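Local structure of integron cassette protein (3FY6) at residues A[16-27]-A[64-72]. The protein is of unknown function but is an integron cassette protein from the mobile metagenome of Vibrio cholerae, with a novel fold and two copies in the assembly. Residues are numbered along the deposited sequence; the frame is centred on the assembly and turned at random.
Sequences IYSPRWGRHETY and DIMNNDSVY
Asp69, in the turn that follows helix 62-67, reaches into the hairpin of strands 10-18 and 23-31. Asp69 CB lies 3.6 Å from Ser18 OG. CG, set beside its own backbone N (chi1 -78°), turns the carboxylate in between Trp21 and Tyr27. OD1 takes the indole N-H of Trp21 (NE1 to OD1 3.2 Å), lying in the ring plane although the bond is bent at 136°, while OD2 accepts from Tyr27 OH at 2.9 Å. The two donors approach from opposite faces of the carboxylate, each well out of its plane, and both rings stand nearly perpendicular to it. Glu25 CG also packs on OD2; its own carboxylate is drawn toward Arg23 by a salt bridge, which probably eases the nearby like charge.

The backbone is gripped too. Ser18 OG donates to Asp69 O (2.8 Å) and accepts from Trp21 N, an ST motif, and the extended Arg20 chain brings NH1 to Asn68 O (2.9 Å), with Trp21 CZ2 over the guanidinium face. Deeper in, Met66 CE lies over one face of Tyr27, near its rim, and Ile16 CG2 meets Val71 CG2 at 4.2 Å.

Val71 N to Met66 O and Ser70 N to Asn67 O, with Ser70 at positive phi as C-prime, make a Schellman motif; the arrangement is a helix C-terminus docked on a beta hairpin whose turn carries a G1 bulge.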
# COMPACT_ATOMS: atom_id res chain seq x y z
N ILE A 16 15.38 -2.77 3.23
CA ILE A 16 14.09 -2.25 3.65
C ILE A 16 14.08 -1.92 5.15
O ILE A 16 14.28 -2.80 5.98
CB ILE A 16 12.96 -3.27 3.37
CG1 ILE A 16 12.97 -3.67 1.88
CG2 ILE A 16 11.60 -2.70 3.79
CD1 ILE A 16 12.47 -2.59 0.95
N TYR A 17 13.82 -0.66 5.49
CA TYR A 17 13.86 -0.26 6.89
C TYR A 17 12.68 -0.83 7.67
O TYR A 17 11.53 -0.69 7.27
CB TYR A 17 13.92 1.25 7.07
CG TYR A 17 14.06 1.61 8.53
CD1 TYR A 17 15.31 1.56 9.15
CD2 TYR A 17 12.95 1.94 9.30
CE1 TYR A 17 15.45 1.84 10.50
CE2 TYR A 17 13.08 2.24 10.66
CZ TYR A 17 14.33 2.18 11.25
OH TYR A 17 14.47 2.47 12.58
N SER A 18 12.98 -1.47 8.80
CA SER A 18 11.97 -2.08 9.65
C SER A 18 11.97 -1.47 11.05
O SER A 18 12.93 -1.62 11.80
CB SER A 18 12.24 -3.58 9.79
OG SER A 18 11.54 -4.11 10.91
N PRO A 19 10.87 -0.80 11.41
CA PRO A 19 10.73 -0.22 12.75
C PRO A 19 10.71 -1.32 13.81
O PRO A 19 10.96 -1.05 14.98
CB PRO A 19 9.35 0.46 12.70
CG PRO A 19 9.07 0.65 11.24
CD PRO A 19 9.71 -0.51 10.55
N ARG A 20 10.40 -2.54 13.39
CA ARG A 20 10.33 -3.65 14.33
C ARG A 20 11.72 -4.09 14.78
O ARG A 20 11.91 -4.53 15.91
CB ARG A 20 9.55 -4.82 13.72
CG ARG A 20 9.43 -6.01 14.67
CD ARG A 20 8.59 -7.15 14.09
NE ARG A 20 8.39 -8.20 15.07
CZ ARG A 20 8.13 -9.47 14.78
NH1 ARG A 20 8.04 -9.86 13.51
NH2 ARG A 20 7.97 -10.36 15.75
N TRP A 21 12.70 -3.97 13.89
CA TRP A 21 14.07 -4.36 14.21
C TRP A 21 15.05 -3.18 14.27
O TRP A 21 16.23 -3.37 14.52
CB TRP A 21 14.57 -5.41 13.21
CG TRP A 21 13.61 -6.55 13.11
CD1 TRP A 21 12.79 -6.84 12.06
CD2 TRP A 21 13.33 -7.52 14.13
NE1 TRP A 21 12.03 -7.95 12.35
CE2 TRP A 21 12.34 -8.38 13.61
CE3 TRP A 21 13.83 -7.75 15.41
CZ2 TRP A 21 11.84 -9.46 14.35
CZ3 TRP A 21 13.33 -8.82 16.14
CH2 TRP A 21 12.35 -9.66 15.60
N GLY A 22 14.55 -1.97 14.04
CA GLY A 22 15.41 -0.79 14.08
C GLY A 22 16.58 -0.87 13.12
O GLY A 22 17.69 -0.43 13.45
N ARG A 23 16.36 -1.42 11.92
CA ARG A 23 17.42 -1.57 10.94
C ARG A 23 16.86 -1.85 9.56
O ARG A 23 15.69 -2.23 9.42
CB ARG A 23 18.34 -2.75 11.31
CG ARG A 23 17.70 -4.12 11.09
CD ARG A 23 18.53 -5.27 11.67
NE ARG A 23 19.84 -5.36 11.02
CZ ARG A 23 20.08 -6.07 9.92
NH1 ARG A 23 19.11 -6.75 9.33
NH2 ARG A 23 21.30 -6.09 9.40
N HIS A 24 17.69 -1.68 8.53
CA HIS A 24 17.32 -2.10 7.19
C HIS A 24 17.44 -3.62 7.07
O HIS A 24 18.54 -4.17 7.24
CB HIS A 24 18.19 -1.41 6.14
CG HIS A 24 17.89 0.05 5.98
ND1 HIS A 24 18.39 1.01 6.83
CD2 HIS A 24 17.11 0.70 5.09
CE1 HIS A 24 17.93 2.20 6.46
NE2 HIS A 24 17.15 2.04 5.41
N GLU A 25 16.32 -4.28 6.82
CA GLU A 25 16.33 -5.72 6.57
C GLU A 25 16.66 -6.00 5.10
O GLU A 25 16.22 -5.28 4.20
CB GLU A 25 14.97 -6.32 6.93
CG GLU A 25 14.61 -6.18 8.40
CD GLU A 25 15.37 -7.15 9.29
OE1 GLU A 25 15.15 -8.37 9.15
OE2 GLU A 25 16.18 -6.70 10.12
N THR A 26 17.44 -7.05 4.87
CA THR A 26 17.85 -7.38 3.51
C THR A 26 16.81 -8.30 2.87
O THR A 26 16.55 -9.39 3.35
CB THR A 26 19.24 -8.06 3.49
OG1 THR A 26 20.21 -7.22 4.12
CG2 THR A 26 19.68 -8.35 2.05
N TYR A 27 16.19 -7.82 1.80
CA TYR A 27 15.32 -8.68 1.01
C TYR A 27 16.10 -9.11 -0.22
O TYR A 27 16.59 -8.28 -0.97
CB TYR A 27 14.06 -7.93 0.59
CG TYR A 27 13.05 -7.79 1.70
CD1 TYR A 27 13.34 -7.06 2.85
CD2 TYR A 27 11.80 -8.40 1.61
CE1 TYR A 27 12.41 -6.93 3.87
CE2 TYR A 27 10.86 -8.28 2.63
CZ TYR A 27 11.17 -7.55 3.75
OH TYR A 27 10.26 -7.44 4.77
N ASP A 64 2.45 -9.00 2.75
CA ASP A 64 2.31 -9.82 3.96
C ASP A 64 3.63 -9.97 4.70
O ASP A 64 3.69 -9.77 5.91
CB ASP A 64 1.76 -11.21 3.62
CG ASP A 64 0.29 -11.18 3.21
OD1 ASP A 64 -0.40 -10.19 3.53
OD2 ASP A 64 -0.17 -12.16 2.58
N ILE A 65 4.70 -10.35 3.99
CA ILE A 65 5.98 -10.58 4.67
C ILE A 65 6.57 -9.27 5.20
O ILE A 65 7.16 -9.25 6.28
CB ILE A 65 7.00 -11.40 3.82
CG1 ILE A 65 7.50 -10.62 2.62
CG2 ILE A 65 6.38 -12.72 3.36
CD1 ILE A 65 8.29 -11.48 1.63
N MSE A 66 6.38 -8.19 4.46
CA MSE A 66 6.80 -6.88 4.95
C MSE A 66 5.99 -6.41 6.17
O MSE A 66 6.53 -5.71 7.04
CB MSE A 66 6.75 -5.85 3.82
CG MSE A 66 7.80 -6.10 2.74
SE MSE A 66 7.91 -4.56 1.55
CE MSE A 66 9.29 -5.19 0.31
N ASN A 67 4.70 -6.77 6.23
CA ASN A 67 3.87 -6.41 7.38
C ASN A 67 4.48 -7.02 8.63
O ASN A 67 4.40 -6.46 9.71
CB ASN A 67 2.42 -6.93 7.22
CG ASN A 67 1.56 -6.07 6.28
OD1 ASN A 67 0.42 -6.42 6.01
ND2 ASN A 67 2.12 -4.97 5.77
N ASN A 68 5.11 -8.17 8.46
CA ASN A 68 5.77 -8.84 9.57
C ASN A 68 6.96 -8.05 10.10
O ASN A 68 7.34 -8.20 11.26
CB ASN A 68 6.16 -10.26 9.18
CG ASN A 68 4.99 -11.21 9.21
OD1 ASN A 68 3.99 -10.96 9.89
ND2 ASN A 68 5.09 -12.31 8.47
N ASP A 69 7.55 -7.21 9.25
CA ASP A 69 8.61 -6.31 9.69
C ASP A 69 8.03 -4.96 10.13
O ASP A 69 8.77 -3.99 10.30
CB ASP A 69 9.65 -6.11 8.59
CG ASP A 69 10.62 -7.28 8.47
OD1 ASP A 69 10.70 -8.10 9.41
OD2 ASP A 69 11.31 -7.37 7.42
N SER A 70 6.72 -4.90 10.33
CA SER A 70 6.03 -3.63 10.60
C SER A 70 6.22 -2.61 9.47
O SER A 70 6.35 -1.42 9.72
CB SER A 70 6.47 -3.03 11.93
OG SER A 70 6.14 -3.89 13.01
N VAL A 71 6.26 -3.10 8.24
CA VAL A 71 6.37 -2.25 7.06
C VAL A 71 5.07 -2.36 6.26
O VAL A 71 4.58 -3.46 6.02
CB VAL A 71 7.60 -2.67 6.19
CG1 VAL A 71 7.59 -1.93 4.86
CG2 VAL A 71 8.91 -2.42 6.94
N TYR A 72 4.52 -1.22 5.86
CA TYR A 72 3.24 -1.16 5.15
C TYR A 72 3.45 -0.49 3.80
O TYR A 72 3.27 0.72 3.67
CB TYR A 72 2.20 -0.42 6.01
CG TYR A 72 2.14 -1.04 7.39
CD1 TYR A 72 1.33 -2.14 7.63
CD2 TYR A 72 2.97 -0.60 8.41
CE1 TYR A 72 1.31 -2.75 8.87
CE2 TYR A 72 2.96 -1.20 9.66
CZ TYR A 72 2.12 -2.27 9.88
OH TYR A 72 2.10 -2.88 11.12